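Local coordinates for protein putative uronate isomerase (Thermotoga maritima, PDB 4NAR) that probably belongs to the lactate racemase family and may interconvert the enantiomers of lactate or of a similar hydroxy acid, at residues A[209-214]-A[240-245]; A[312-317]-A[322-327]; A[51-56]-A[89-94]; A[189-192]-A[196-199]. All coordinates share one frame; numbering follows the deposited sequence.

Overall arrangement
Along the chain the contacts follow one another as 3, 4, 1 and 2, and no two of them touch. Interaction 3 lies at the edge of the mixed sheet, pairing helix 45-58 with the loop that leads into strand 94-97, one of the two outermost of that sheet. Interactions 4 and 1 mark the start and the end of the same helix, 198-213, with centres about 23 Å apart; interaction 1 joins that helix to helix 241-259. Interactions 1 and 3 thus lie in the half built on the mixed sheet, and interaction 2 in the half built on the parallel sheet, its centre about 35 Å from interaction 1 across the middle of the molecule.

Interaction 1 (A[209-214]-A[240-245]); sequences MIFEKI and EGYEGF
Phe211 and Tyr242 mark the closest backbone approach, CA to CA 6.2 Å, between two helical segments whose axes come within 10.2 Å at 139° between their N-to-C directions, oblique and nearer antiparallel than parallel. Phe211 carries the contact. Its CG stands anti to the carbonyl carbon (chi1 -80°), which sends the ring out across the gap to the start of the facing helix. There Phe211 CD1 lies 3.8 Å from Tyr242 N, and Tyr242 CA covers the rim of one ring face. The opposite face is covered over its centre by Ile214 CD1, 4.1 Å above the plane, so the ring is held flat between its own helix end and its neighbour. Tyr242 crosses Phe211 at about a right angle, CB to CB 4.1 Å, and its hydroxyl reaches back to Asn204 O on helix 198-213. At the far end of the phenyl group, Phe211 CZ presses against Phe245 CE1 at 3.3 Å, the two ring planes 69° apart in an oblique pair. A leucine in place of Phe211 would probably leave Phe245 without this aromatic neighbour and open a gap beside the Tyr242 backbone. Phe245 also meets Phe147 edge-to-face and rests on Thr220, two residues of the mixed sheet. The contact is that of two helices linked through an antiparallel strand pair, 217-227 and 231-240, and joined by aromatic side chains at the sheet surface.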
loop_
_atom_site.group_PDB
_atom_site.type_symbol
_atom_site.label_atom_id
_atom_site.label_comp_id
_atom_site.label_asym_id
_atom_site.label_seq_id
_atom_site.Cartn_x
_atom_site.Cartn_y
_atom_site.Cartn_z
HETATM N N MSE A 209 3.611 20.718 -2.046
HETATM C CA MSE A 209 2.539 21.710 -2.008
HETATM C C MSE A 209 1.626 21.503 -0.792
HETATM O O MSE A 209 1.056 22.457 -0.247
HETATM C CB MSE A 209 1.727 21.656 -3.302
HETATM C CG MSE A 209 2.237 22.574 -4.407
HETATM SE SE MSE A 209 1.281 22.182 -6.067
HETATM C CE MSE A 209 2.156 20.486 -6.468
ATOM N N ILE A 210 1.496 20.245 -0.378
ATOM C CA ILE A 210 0.697 19.896 0.787
ATOM C C ILE A 210 1.361 20.408 2.061
ATOM O O ILE A 210 0.731 21.130 2.843
ATOM C CB ILE A 210 0.467 18.359 0.864
ATOM C CG1 ILE A 210 -0.379 17.898 -0.328
ATOM C CG2 ILE A 210 -0.168 17.942 2.201
ATOM C CD1 ILE A 210 -0.604 16.406 -0.388
ATOM N N PHE A 211 2.627 20.049 2.277
ATOM C CA PHE A 211 3.293 20.427 3.526
ATOM C C PHE A 211 3.489 21.925 3.694
ATOM O O PHE A 211 3.589 22.436 4.821
ATOM C CB PHE A 211 4.594 19.666 3.713
ATOM C CG PHE A 211 4.382 18.279 4.220
ATOM C CD1 PHE A 211 4.633 17.969 5.547
ATOM C CD2 PHE A 211 3.875 17.292 3.375
ATOM C CE1 PHE A 211 4.412 16.675 6.020
ATOM C CE2 PHE A 211 3.640 16.023 3.828
ATOM C CZ PHE A 211 3.908 15.701 5.152
ATOM N N GLU A 212 3.523 22.621 2.567
ATOM C CA GLU A 212 3.514 24.074 2.557
ATOM C C GLU A 212 2.269 24.626 3.262
ATOM O O GLU A 212 2.364 25.568 4.050
ATOM C CB GLU A 212 3.537 24.568 1.117
ATOM C CG GLU A 212 4.713 25.472 0.785
ATOM C CD GLU A 212 4.332 26.540 -0.224
ATOM O OE1 GLU A 212 3.566 26.225 -1.170
ATOM O OE2 GLU A 212 4.769 27.697 -0.054
ATOM N N LYS A 213 1.102 24.049 2.979
ATOM C CA LYS A 213 -0.144 24.583 3.529
ATOM C C LYS A 213 -0.462 24.103 4.962
ATOM O O LYS A 213 -1.275 24.717 5.661
ATOM C CB LYS A 213 -1.314 24.316 2.580
ATOM C CG LYS A 213 -1.243 25.117 1.273
ATOM C CD LYS A 213 -1.266 26.629 1.547
ATOM C CE LYS A 213 -0.084 27.343 0.862
ATOM N NZ LYS A 213 0.395 28.530 1.646
ATOM N N ILE A 214 0.180 23.022 5.403
ATOM C CA ILE A 214 0.023 22.554 6.786
ATOM C C ILE A 214 0.703 23.506 7.759
ATOM O O ILE A 214 1.903 23.746 7.647
ATOM C CB ILE A 214 0.646 21.160 6.994
ATOM C CG1 ILE A 214 -0.124 20.113 6.190
ATOM C CG2 ILE A 214 0.710 20.805 8.496
ATOM C CD1 ILE A 214 0.584 18.780 6.135
ATOM N N GLU A 240 10.891 15.110 11.164
ATOM C CA GLU A 240 9.944 16.227 11.127
ATOM C C GLU A 240 9.876 16.940 9.768
ATOM O O GLU A 240 10.897 17.150 9.101
ATOM C CB GLU A 240 10.240 17.233 12.265
ATOM C CG GLU A 240 9.328 18.474 12.244
ATOM C CD GLU A 240 9.404 19.356 13.501
ATOM O OE1 GLU A 240 10.347 19.208 14.321
ATOM O OE2 GLU A 240 8.504 20.223 13.662
ATOM N N GLY A 241 8.664 17.305 9.360
ATOM C CA GLY A 241 8.466 18.092 8.154
ATOM C C GLY A 241 8.715 17.288 6.886
ATOM O O GLY A 241 9.140 16.118 6.937
ATOM N N TYR A 242 8.437 17.919 5.745
ATOM C CA TYR A 242 8.627 17.307 4.436
ATOM C C TYR A 242 9.988 16.617 4.312
ATOM O O TYR A 242 10.060 15.416 4.001
ATOM C CB TYR A 242 8.442 18.369 3.344
ATOM C CG TYR A 242 8.707 17.883 1.934
ATOM C CD1 TYR A 242 7.753 17.135 1.245
ATOM C CD2 TYR A 242 9.907 18.196 1.275
ATOM C CE1 TYR A 242 7.989 16.683 -0.061
ATOM C CE2 TYR A 242 10.153 17.748 -0.044
ATOM C CZ TYR A 242 9.190 16.989 -0.697
ATOM O OH TYR A 242 9.421 16.551 -1.983
ATOM N N GLU A 243 11.061 17.373 4.560
ATOM C CA GLU A 243 12.424 16.844 4.420
ATOM C C GLU A 243 12.657 15.670 5.367
ATOM O O GLU A 243 13.443 14.760 5.063
ATOM C CB GLU A 243 13.483 17.929 4.689
ATOM C CG GLU A 243 13.423 19.122 3.754
ATOM C CD GLU A 243 13.897 18.788 2.335
ATOM O OE1 GLU A 243 14.383 17.640 2.112
ATOM O OE2 GLU A 243 13.786 19.680 1.444
ATOM N N GLY A 244 11.989 15.705 6.521
ATOM C CA GLY A 244 12.081 14.618 7.471
ATOM C C GLY A 244 11.505 13.340 6.894
ATOM O O GLY A 244 12.068 12.244 7.086
ATOM N N PHE A 245 10.379 13.480 6.192
ATOM C CA PHE A 245 9.697 12.340 5.597
ATOM C C PHE A 245 10.645 11.651 4.624
ATOM O O PHE A 245 10.744 10.419 4.600
ATOM C CB PHE A 245 8.456 12.804 4.841
ATOM C CG PHE A 245 7.173 12.600 5.585
ATOM C CD1 PHE A 245 6.618 13.623 6.353
ATOM C CD2 PHE A 245 6.496 11.383 5.494
ATOM C CE1 PHE A 245 5.422 13.428 7.029
ATOM C CE2 PHE A 245 5.290 11.181 6.168
ATOM C CZ PHE A 245 4.750 12.203 6.924
#

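Interaction 2 (A[312-317]-A[322-327]); sequences KRFHSN and KWIREI
Phe314 and His315, in the loop that enters helix 318-327 through the N-cap Asn317, pack on Ile324 of that helix. The nearest backbone pair is Phe314 and Ile324, CA to CA 7.2 Å. Ile324 points its CG1 branch at the loop, and the terminal CD1 fits against two neighbouring residues at once, 3.8 Å from Phe314 CB and 3.8 Å from His315 CB. The other branch, Ile324 CG2, comes obliquely to the phenyl ring, 4.0 Å from Phe314 CG. Phe314 has CG anti to its carbonyl carbon (chi1 -64°), which brings the ring to Arg325, where Phe314 CE2 meets the aliphatic CG of Arg325 at 4.0 Å. An alanine at Phe314 would keep only the CB contact to Ile324 and would probably leave Ile324 CG2 and Arg325 CG facing a gap. Polar bonds fix the loop around this apolar patch. Asn317 N donates to His315 ND1 at 3.0 Å, in the imidazole plane and with an N-H...N angle of 151°, which helps set the rotation of the ring. His315 NE2 bonds to Thr72 OG1, Trp283 meets the imidazole edge-to-face, and a sulfate ion about 5 Å from this side chain probably comes from the crystallisation liquor, though it may mark a pocket. Asp321 OD1 receives the backbone N-H groups of both Phe314 and His315, while its OD2 forms a salt bridge with Arg325 NH2. Asn317 OD1 accepts from Met320 N, the classical N-cap, here combined with an apolar contact between the loop and the second turn of the helix.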
loop_
_atom_site.group_PDB
_atom_site.type_symbol
_atom_site.label_atom_id
_atom_site.label_comp_id
_atom_site.label_asym_id
_atom_site.label_seq_id
_atom_site.Cartn_x
_atom_site.Cartn_y
_atom_site.Cartn_z
ATOM N N LYS A 312 -14.208 -12.936 -1.208
ATOM C CA LYS A 312 -15.366 -13.106 -2.084
ATOM C C LYS A 312 -15.634 -11.892 -2.993
ATOM O O LYS A 312 -16.680 -11.820 -3.645
ATOM C CB LYS A 312 -16.615 -13.487 -1.260
ATOM C CG LYS A 312 -16.733 -12.757 0.075
ATOM C CD LYS A 312 -17.928 -13.266 0.905
ATOM C CE LYS A 312 -18.167 -12.397 2.161
ATOM N NZ LYS A 312 -19.453 -11.614 2.107
ATOM N N ARG A 313 -14.688 -10.954 -3.048
ATOM C CA ARG A 313 -14.834 -9.768 -3.900
ATOM C C ARG A 313 -13.481 -9.268 -4.440
ATOM O O ARG A 313 -12.417 -9.667 -3.958
ATOM C CB ARG A 313 -15.531 -8.645 -3.132
ATOM C CG ARG A 313 -14.559 -7.871 -2.250
ATOM C CD ARG A 313 -15.295 -7.143 -1.148
ATOM N NE ARG A 313 -14.404 -6.315 -0.333
ATOM C CZ ARG A 313 -14.296 -6.402 0.995
ATOM N NH1 ARG A 313 -15.013 -7.304 1.664
ATOM N NH2 ARG A 313 -13.464 -5.591 1.653
ATOM N N PHE A 314 -13.525 -8.403 -5.448
ATOM C CA PHE A 314 -12.302 -7.865 -6.025
ATOM C C PHE A 314 -11.930 -6.533 -5.383
ATOM O O PHE A 314 -10.744 -6.261 -5.130
ATOM C CB PHE A 314 -12.440 -7.711 -7.540
ATOM C CG PHE A 314 -12.628 -9.012 -8.252
ATOM C CD1 PHE A 314 -11.521 -9.745 -8.692
ATOM C CD2 PHE A 314 -13.909 -9.530 -8.451
ATOM C CE1 PHE A 314 -11.693 -10.977 -9.332
ATOM C CE2 PHE A 314 -14.097 -10.751 -9.099
ATOM C CZ PHE A 314 -12.986 -11.477 -9.538
ATOM N N HIS A 315 -12.940 -5.702 -5.144
ATOM C CA HIS A 315 -12.745 -4.419 -4.468
ATOM C C HIS A 315 -13.998 -4.179 -3.637
ATOM O O HIS A 315 -15.059 -4.702 -3.986
ATOM C CB HIS A 315 -12.549 -3.291 -5.493
ATOM C CG HIS A 315 -11.905 -2.060 -4.929
ATOM N ND1 HIS A 315 -12.596 -1.124 -4.180
ATOM C CD2 HIS A 315 -10.629 -1.603 -5.013
ATOM C CE1 HIS A 315 -11.772 -0.152 -3.826
ATOM N NE2 HIS A 315 -10.572 -0.417 -4.322
ATOM N N SER A 316 -13.894 -3.415 -2.547
ATOM C CA SER A 316 -15.072 -3.183 -1.700
ATOM C C SER A 316 -15.958 -2.053 -2.243
ATOM O O SER A 316 -17.170 -2.017 -1.989
ATOM C CB SER A 316 -14.679 -2.928 -0.240
ATOM O OG SER A 316 -13.722 -1.878 -0.131
ATOM N N ASN A 317 -15.343 -1.134 -2.982
ATOM C CA ASN A 317 -16.077 -0.092 -3.684
ATOM C C ASN A 317 -16.812 -0.683 -4.905
ATOM O O ASN A 317 -16.169 -1.128 -5.861
ATOM C CB ASN A 317 -15.106 1.005 -4.113
ATOM C CG ASN A 317 -15.802 2.160 -4.803
ATOM O OD1 ASN A 317 -16.000 2.132 -6.019
ATOM N ND2 ASN A 317 -16.179 3.185 -4.032
ATOM N N LYS A 322 -17.117 -3.406 -10.122
ATOM C CA LYS A 322 -17.740 -3.488 -11.454
ATOM C C LYS A 322 -16.687 -3.274 -12.539
ATOM O O LYS A 322 -16.629 -4.002 -13.535
ATOM C CB LYS A 322 -18.827 -2.420 -11.594
ATOM C CG LYS A 322 -20.123 -2.873 -12.255
ATOM C CD LYS A 322 -21.256 -1.876 -11.949
ATOM C CE LYS A 322 -21.556 -1.809 -10.428
ATOM N NZ LYS A 322 -21.923 -0.428 -9.922
ATOM N N TRP A 323 -15.840 -2.277 -12.329
ATOM C CA TRP A 323 -14.827 -1.940 -13.317
ATOM C C TRP A 323 -13.818 -3.061 -13.513
ATOM O O TRP A 323 -13.490 -3.407 -14.652
ATOM C CB TRP A 323 -14.131 -0.641 -12.941
ATOM C CG TRP A 323 -14.979 0.553 -13.219
ATOM C CD1 TRP A 323 -16.039 0.629 -14.090
ATOM C CD2 TRP A 323 -14.845 1.859 -12.632
ATOM N NE1 TRP A 323 -16.569 1.903 -14.079
ATOM C CE2 TRP A 323 -15.854 2.679 -13.196
ATOM C CE3 TRP A 323 -13.970 2.415 -11.690
ATOM C CZ2 TRP A 323 -16.008 4.037 -12.842
ATOM C CZ3 TRP A 323 -14.123 3.763 -11.337
ATOM C CH2 TRP A 323 -15.137 4.557 -11.916
ATOM N N ILE A 324 -13.335 -3.623 -12.408
ATOM C CA ILE A 324 -12.418 -4.758 -12.473
ATOM C C ILE A 324 -12.993 -5.917 -13.292
ATOM O O ILE A 324 -12.306 -6.460 -14.170
ATOM C CB ILE A 324 -12.034 -5.264 -11.070
ATOM C CG1 ILE A 324 -11.152 -4.223 -10.362
ATOM C CG2 ILE A 324 -11.321 -6.609 -11.180
ATOM C CD1 ILE A 324 -11.170 -4.326 -8.859
ATOM N N ARG A 325 -14.245 -6.280 -13.010
ATOM C CA ARG A 325 -14.937 -7.352 -13.729
ATOM C C ARG A 325 -15.198 -7.024 -15.211
ATOM O O ARG A 325 -15.193 -7.925 -16.049
ATOM C CB ARG A 325 -16.253 -7.715 -13.026
ATOM C CG ARG A 325 -16.078 -8.514 -11.735
ATOM C CD ARG A 325 -17.426 -8.872 -11.070
ATOM N NE ARG A 325 -17.932 -7.794 -10.213
ATOM C CZ ARG A 325 -19.012 -7.048 -10.470
ATOM N NH1 ARG A 325 -19.726 -7.256 -11.570
ATOM N NH2 ARG A 325 -19.384 -6.093 -9.614
ATOM N N GLU A 326 -15.429 -5.749 -15.532
ATOM C CA GLU A 326 -15.587 -5.333 -16.930
ATOM C C GLU A 326 -14.339 -5.636 -17.766
ATOM O O GLU A 326 -14.402 -6.350 -18.776
ATOM C CB GLU A 326 -15.906 -3.838 -17.027
ATOM C CG GLU A 326 -17.361 -3.520 -17.365
ATOM C CD GLU A 326 -17.883 -2.263 -16.652
ATOM O OE1 GLU A 326 -17.136 -1.248 -16.585
ATOM O OE2 GLU A 326 -19.041 -2.297 -16.155
ATOM N N ILE A 327 -13.204 -5.083 -17.351
ATOM C CA ILE A 327 -11.986 -5.241 -18.128
ATOM C C ILE A 327 -11.323 -6.622 -17.924
ATOM O O ILE A 327 -10.755 -7.185 -18.862
ATOM C CB ILE A 327 -10.984 -4.076 -17.856
ATOM C CG1 ILE A 327 -9.889 -4.033 -18.929
ATOM C CG2 ILE A 327 -10.403 -4.134 -16.419
ATOM C CD1 ILE A 327 -8.790 -3.043 -18.610
#

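Interaction 3 (A[51-56]-A[89-94]); sequences NLYRFL and RNERRV
Tyr53 reaches from helix 45-58 to Glu91 and Val94 at the edge of an alpha/beta layer, in which this helix links the parallel strands 31-36 and 63-68 in a beta-alpha-beta crossover and strand 94-97 closes the sheet. The backbones stay well apart, Tyr53 CA to Val94 CA 9.3 Å, so the long phenol spans the distance. With CG anti to the backbone N (chi1 167°), the ring extends away from the helix and places its hydroxyl at the loop. There Tyr53 OH donates a hydrogen bond to Glu91 OE1 at 3.1 Å. The carboxylate oxygen lies near the plane of the phenol ring, at its edge, whereas the hydroxyl meets OE1 from above the carboxylate plane, 59° out of it. Glu91 CB also lies 3.4 Å from Tyr53 OH, as the glutamate folds at chi2 (-102°) and turns its carboxylate back beside the phenol. Val94 supplies the apolar part: its CG2 branch sits obliquely against the ring, 3.5 Å from Tyr53 CE1.

The loop holds these two partners together by a type II beta turn from Glu91 to Val94, closed by a weak bond from Val94 N to Glu91 O. Within the turn, Arg93 makes a backbone hydrogen bond with Phe64, tying the loop to strand 63-68. The same Phe64 meets the Tyr53 ring edge-to-face, and Leu61 and Ile87 touch the tyrosine too. Close by, Val94 CG2 comes within 3.6 Å of Tyr53 OH, packing a methyl group against the very oxygen that donates to Glu91.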
loop_
_atom_site.group_PDB
_atom_site.type_symbol
_atom_site.label_atom_id
_atom_site.label_comp_id
_atom_site.label_asym_id
_atom_site.label_seq_id
_atom_site.Cartn_x
_atom_site.Cartn_y
_atom_site.Cartn_z
ATOM N N ASN A 51 1.104 4.785 23.191
ATOM C CA ASN A 51 2.099 5.436 24.041
ATOM C C ASN A 51 2.193 6.918 23.746
ATOM O O ASN A 51 2.300 7.726 24.672
ATOM C CB ASN A 51 3.462 4.754 23.944
ATOM C CG ASN A 51 3.519 3.471 24.758
ATOM O OD1 ASN A 51 3.277 3.487 25.971
ATOM N ND2 ASN A 51 3.806 2.348 24.095
ATOM N N LEU A 52 2.122 7.270 22.459
ATOM C CA LEU A 52 2.064 8.672 22.052
ATOM C C LEU A 52 0.917 9.389 22.752
ATOM O O LEU A 52 1.097 10.479 23.300
ATOM C CB LEU A 52 1.877 8.777 20.542
ATOM C CG LEU A 52 2.007 10.168 19.926
ATOM C CD1 LEU A 52 3.396 10.743 20.195
ATOM C CD2 LEU A 52 1.743 10.091 18.435
ATOM N N TYR A 53 -0.256 8.757 22.743
ATOM C CA TYR A 53 -1.445 9.323 23.376
ATOM C C TYR A 53 -1.259 9.469 24.884
ATOM O O TYR A 53 -1.641 10.480 25.460
ATOM C CB TYR A 53 -2.661 8.451 23.072
ATOM C CG TYR A 53 -3.903 8.731 23.899
ATOM C CD1 TYR A 53 -4.670 9.875 23.684
ATOM C CD2 TYR A 53 -4.343 7.820 24.865
ATOM C CE1 TYR A 53 -5.824 10.118 24.428
ATOM C CE2 TYR A 53 -5.498 8.053 25.609
ATOM C CZ TYR A 53 -6.230 9.201 25.386
ATOM O OH TYR A 53 -7.370 9.439 26.123
ATOM N N ARG A 54 -0.667 8.456 25.512
ATOM C CA ARG A 54 -0.468 8.466 26.952
ATOM C C ARG A 54 0.373 9.674 27.388
ATOM O O ARG A 54 -0.041 10.463 28.245
ATOM C CB ARG A 54 0.199 7.168 27.389
ATOM C CG ARG A 54 -0.286 6.654 28.729
ATOM C CD ARG A 54 0.702 6.942 29.855
ATOM N NE ARG A 54 0.555 5.951 30.919
ATOM C CZ ARG A 54 1.243 4.813 30.977
ATOM N NH1 ARG A 54 2.147 4.530 30.041
ATOM N NH2 ARG A 54 1.031 3.957 31.974
ATOM N N PHE A 55 1.547 9.809 26.777
ATOM C CA PHE A 55 2.442 10.928 27.034
ATOM C C PHE A 55 1.818 12.272 26.692
ATOM O O PHE A 55 2.080 13.273 27.367
ATOM C CB PHE A 55 3.739 10.746 26.248
ATOM C CG PHE A 55 4.530 9.539 26.670
ATOM C CD1 PHE A 55 4.524 9.117 27.995
ATOM C CD2 PHE A 55 5.266 8.813 25.743
ATOM C CE1 PHE A 55 5.253 8.001 28.392
ATOM C CE2 PHE A 55 5.997 7.696 26.131
ATOM C CZ PHE A 55 5.989 7.290 27.457
ATOM N N LEU A 56 1.010 12.299 25.636
ATOM C CA LEU A 56 0.299 13.518 25.280
ATOM C C LEU A 56 -0.701 13.918 26.362
ATOM O O LEU A 56 -0.867 15.109 26.637
ATOM C CB LEU A 56 -0.416 13.366 23.937
ATOM C CG LEU A 56 0.182 14.065 22.718
ATOM C CD1 LEU A 56 1.593 14.580 22.994
ATOM C CD2 LEU A 56 0.167 13.117 21.536
ATOM N N ARG A 89 -12.348 3.312 22.387
ATOM C CA ARG A 89 -13.329 4.277 21.901
ATOM C C ARG A 89 -13.885 5.117 23.051
ATOM O O ARG A 89 -14.368 6.240 22.846
ATOM C CB ARG A 89 -14.482 3.544 21.223
ATOM C CG ARG A 89 -14.816 2.230 21.914
ATOM C CD ARG A 89 -16.285 1.924 21.912
ATOM N NE ARG A 89 -16.803 1.553 20.598
ATOM C CZ ARG A 89 -16.713 0.336 20.062
ATOM N NH1 ARG A 89 -16.080 -0.649 20.707
ATOM N NH2 ARG A 89 -17.244 0.108 18.863
ATOM N N ASN A 90 -13.819 4.569 24.262
ATOM C CA ASN A 90 -14.446 5.217 25.404
ATOM C C ASN A 90 -13.603 6.298 26.064
ATOM O O ASN A 90 -13.997 6.852 27.091
ATOM C CB ASN A 90 -14.919 4.192 26.440
ATOM C CG ASN A 90 -16.133 3.408 25.970
ATOM O OD1 ASN A 90 -17.136 3.986 25.527
ATOM N ND2 ASN A 90 -16.042 2.080 26.050
ATOM N N GLU A 91 -12.446 6.607 25.496
ATOM C CA GLU A 91 -11.732 7.784 25.972
ATOM C C GLU A 91 -12.422 8.995 25.350
ATOM O O GLU A 91 -12.561 9.066 24.128
ATOM C CB GLU A 91 -10.273 7.744 25.537
ATOM C CG GLU A 91 -9.650 6.352 25.551
ATOM C CD GLU A 91 -8.757 6.115 26.756
ATOM O OE1 GLU A 91 -8.648 7.030 27.607
ATOM O OE2 GLU A 91 -8.154 5.016 26.845
ATOM N N ARG A 92 -12.898 9.937 26.159
ATOM C CA ARG A 92 -13.261 11.215 25.558
ATOM C C ARG A 92 -11.941 11.948 25.408
ATOM O O ARG A 92 -10.974 11.609 26.108
ATOM C CB ARG A 92 -14.193 12.057 26.430
ATOM C CG ARG A 92 -15.507 12.419 25.711
ATOM C CD ARG A 92 -15.295 13.441 24.589
ATOM N NE ARG A 92 -16.465 13.561 23.710
ATOM C CZ ARG A 92 -16.947 14.719 23.248
ATOM N NH1 ARG A 92 -16.369 15.877 23.575
ATOM N NH2 ARG A 92 -18.014 14.727 22.455
ATOM N N ARG A 93 -11.904 12.912 24.493
ATOM C CA ARG A 93 -10.674 13.500 23.932
ATOM C C ARG A 93 -10.169 12.705 22.716
ATOM O O ARG A 93 -9.278 13.163 21.993
ATOM C CB ARG A 93 -9.530 13.665 24.965
ATOM C CG ARG A 93 -9.969 14.274 26.317
ATOM C CD ARG A 93 -8.862 15.074 26.992
ATOM N NE ARG A 93 -9.317 15.722 28.227
ATOM C CZ ARG A 93 -10.093 16.808 28.281
ATOM N NH1 ARG A 93 -10.529 17.390 27.164
ATOM N NH2 ARG A 93 -10.442 17.315 29.462
ATOM N N VAL A 94 -10.768 11.537 22.477
ATOM C CA VAL A 94 -10.377 10.694 21.344
ATOM C C VAL A 94 -11.461 10.623 20.260
ATOM O O VAL A 94 -12.621 10.306 20.542
ATOM C CB VAL A 94 -9.984 9.279 21.819
ATOM C CG1 VAL A 94 -9.584 8.402 20.645
ATOM C CG2 VAL A 94 -8.843 9.378 22.825
#

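Interaction 4 (A[189-192]-A[196-199]); sequences PKLI and DNPA
Leu191 closes on Asn197 and Pro198 where helix 188-191 ends and helix 198-213 begins, the CA atoms of Leu191 and Asn197 lying 6.9 Å apart. Leu191 has CG anti to the backbone N (chi1 -169°), an extended setting that carries the isobutyl group toward the second segment. Leu191 CD1 makes the nearest approach, 3.9 Å from Asn197 CB and 4.2 Å from Pro198 CD, bridging the asparagine stem and the proline ring. The leucine and asparagine side chains cross at about a right angle, with Leu191 CG just behind its methyl, 4.1 Å from Asn197 CB.

Asn197 shows the leucine its aliphatic stem, while the amide is committed to polar bonds. Its CG sits in the crowded position between backbone N and carbonyl carbon (chi1 54°), which lets OD1 reach forward to Arg200 N as an N-cap. ND2 bonds to Thr194 OG1, and this same hydroxyl oxygen is hydrogen-bonded to Leu191 O, so one threonine links the cap to the end of the preceding helix. Both ends of the amide are thereby engaged and its rotation is fixed. Before the cap, Asp196 OD2 accepts a weak bond from Asn197 N at 2.8 Å and pairs with Lys201 NZ as a salt bridge.

Helix 173-186 covers the joint: its Ala183 and Met186 touch Leu191, Met186 also meets Pro198, and Phe179 receives Ala199, so that this helix packs against both helix 188-191 and the first turn of helix 198-213.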
loop_
_atom_site.group_PDB
_atom_site.type_symbol
_atom_site.label_atom_id
_atom_site.label_comp_id
_atom_site.label_asym_id
_atom_site.label_seq_id
_atom_site.Cartn_x
_atom_site.Cartn_y
_atom_site.Cartn_z
ATOM N N PRO A 189 8.231 -5.660 -12.339
ATOM C CA PRO A 189 9.569 -6.286 -12.344
ATOM C C PRO A 189 10.713 -5.279 -12.193
ATOM O O PRO A 189 11.632 -5.549 -11.423
ATOM C CB PRO A 189 9.641 -6.989 -13.710
ATOM C CG PRO A 189 8.186 -7.287 -14.042
ATOM C CD PRO A 189 7.410 -6.102 -13.491
ATOM N N LYS A 190 10.648 -4.131 -12.872
ATOM C CA LYS A 190 11.691 -3.111 -12.718
ATOM C C LYS A 190 11.506 -2.271 -11.449
ATOM O O LYS A 190 12.482 -1.886 -10.789
ATOM C CB LYS A 190 11.725 -2.187 -13.933
ATOM C CG LYS A 190 11.901 -2.911 -15.250
ATOM C CD LYS A 190 13.169 -2.483 -15.968
ATOM C CE LYS A 190 13.119 -2.880 -17.452
ATOM N NZ LYS A 190 14.482 -3.203 -17.992
ATOM N N LEU A 191 10.249 -1.986 -11.113
ATOM C CA LEU A 191 9.934 -0.978 -10.099
ATOM C C LEU A 191 10.026 -1.464 -8.640
ATOM O O LEU A 191 10.671 -0.814 -7.796
ATOM C CB LEU A 191 8.555 -0.350 -10.377
ATOM C CG LEU A 191 8.174 0.900 -9.566
ATOM C CD1 LEU A 191 7.534 1.969 -10.460
ATOM C CD2 LEU A 191 7.244 0.537 -8.404
ATOM N N ILE A 192 9.382 -2.592 -8.335
ATOM C CA ILE A 192 9.273 -3.030 -6.940
ATOM C C ILE A 192 10.639 -3.092 -6.224
ATOM O O ILE A 192 11.644 -3.523 -6.811
ATOM C CB ILE A 192 8.511 -4.375 -6.818
ATOM C CG1 ILE A 192 8.047 -4.605 -5.375
ATOM C CG2 ILE A 192 9.349 -5.552 -7.352
ATOM C CD1 ILE A 192 6.929 -5.651 -5.247
ATOM N N ASP A 196 13.749 4.996 -5.594
ATOM C CA ASP A 196 13.319 6.105 -6.447
ATOM C C ASP A 196 12.712 5.545 -7.746
ATOM O O ASP A 196 13.142 4.489 -8.226
ATOM C CB ASP A 196 14.521 7.011 -6.755
ATOM C CG ASP A 196 14.126 8.293 -7.500
ATOM O OD1 ASP A 196 15.039 8.970 -8.043
ATOM O OD2 ASP A 196 12.916 8.634 -7.534
ATOM N N ASN A 197 11.724 6.252 -8.299
ATOM C CA ASN A 197 10.922 5.773 -9.428
ATOM C C ASN A 197 9.834 6.808 -9.743
ATOM O O ASN A 197 9.665 7.779 -8.981
ATOM C CB ASN A 197 10.291 4.422 -9.084
ATOM C CG ASN A 197 9.512 4.467 -7.789
ATOM O OD1 ASN A 197 8.454 5.114 -7.698
ATOM N ND2 ASN A 197 10.035 3.784 -6.765
ATOM N N PRO A 198 9.091 6.627 -10.857
ATOM C CA PRO A 198 8.154 7.707 -11.228
ATOM C C PRO A 198 7.082 8.052 -10.182
ATOM O O PRO A 198 6.826 9.244 -9.963
ATOM C CB PRO A 198 7.471 7.167 -12.495
ATOM C CG PRO A 198 8.462 6.199 -13.075
ATOM C CD PRO A 198 9.155 5.573 -11.894
ATOM N N ALA A 199 6.448 7.040 -9.586
ATOM C CA ALA A 199 5.381 7.266 -8.597
ATOM C C ALA A 199 5.913 8.016 -7.377
ATOM O O ALA A 199 5.252 8.906 -6.831
ATOM C CB ALA A 199 4.757 5.944 -8.157
#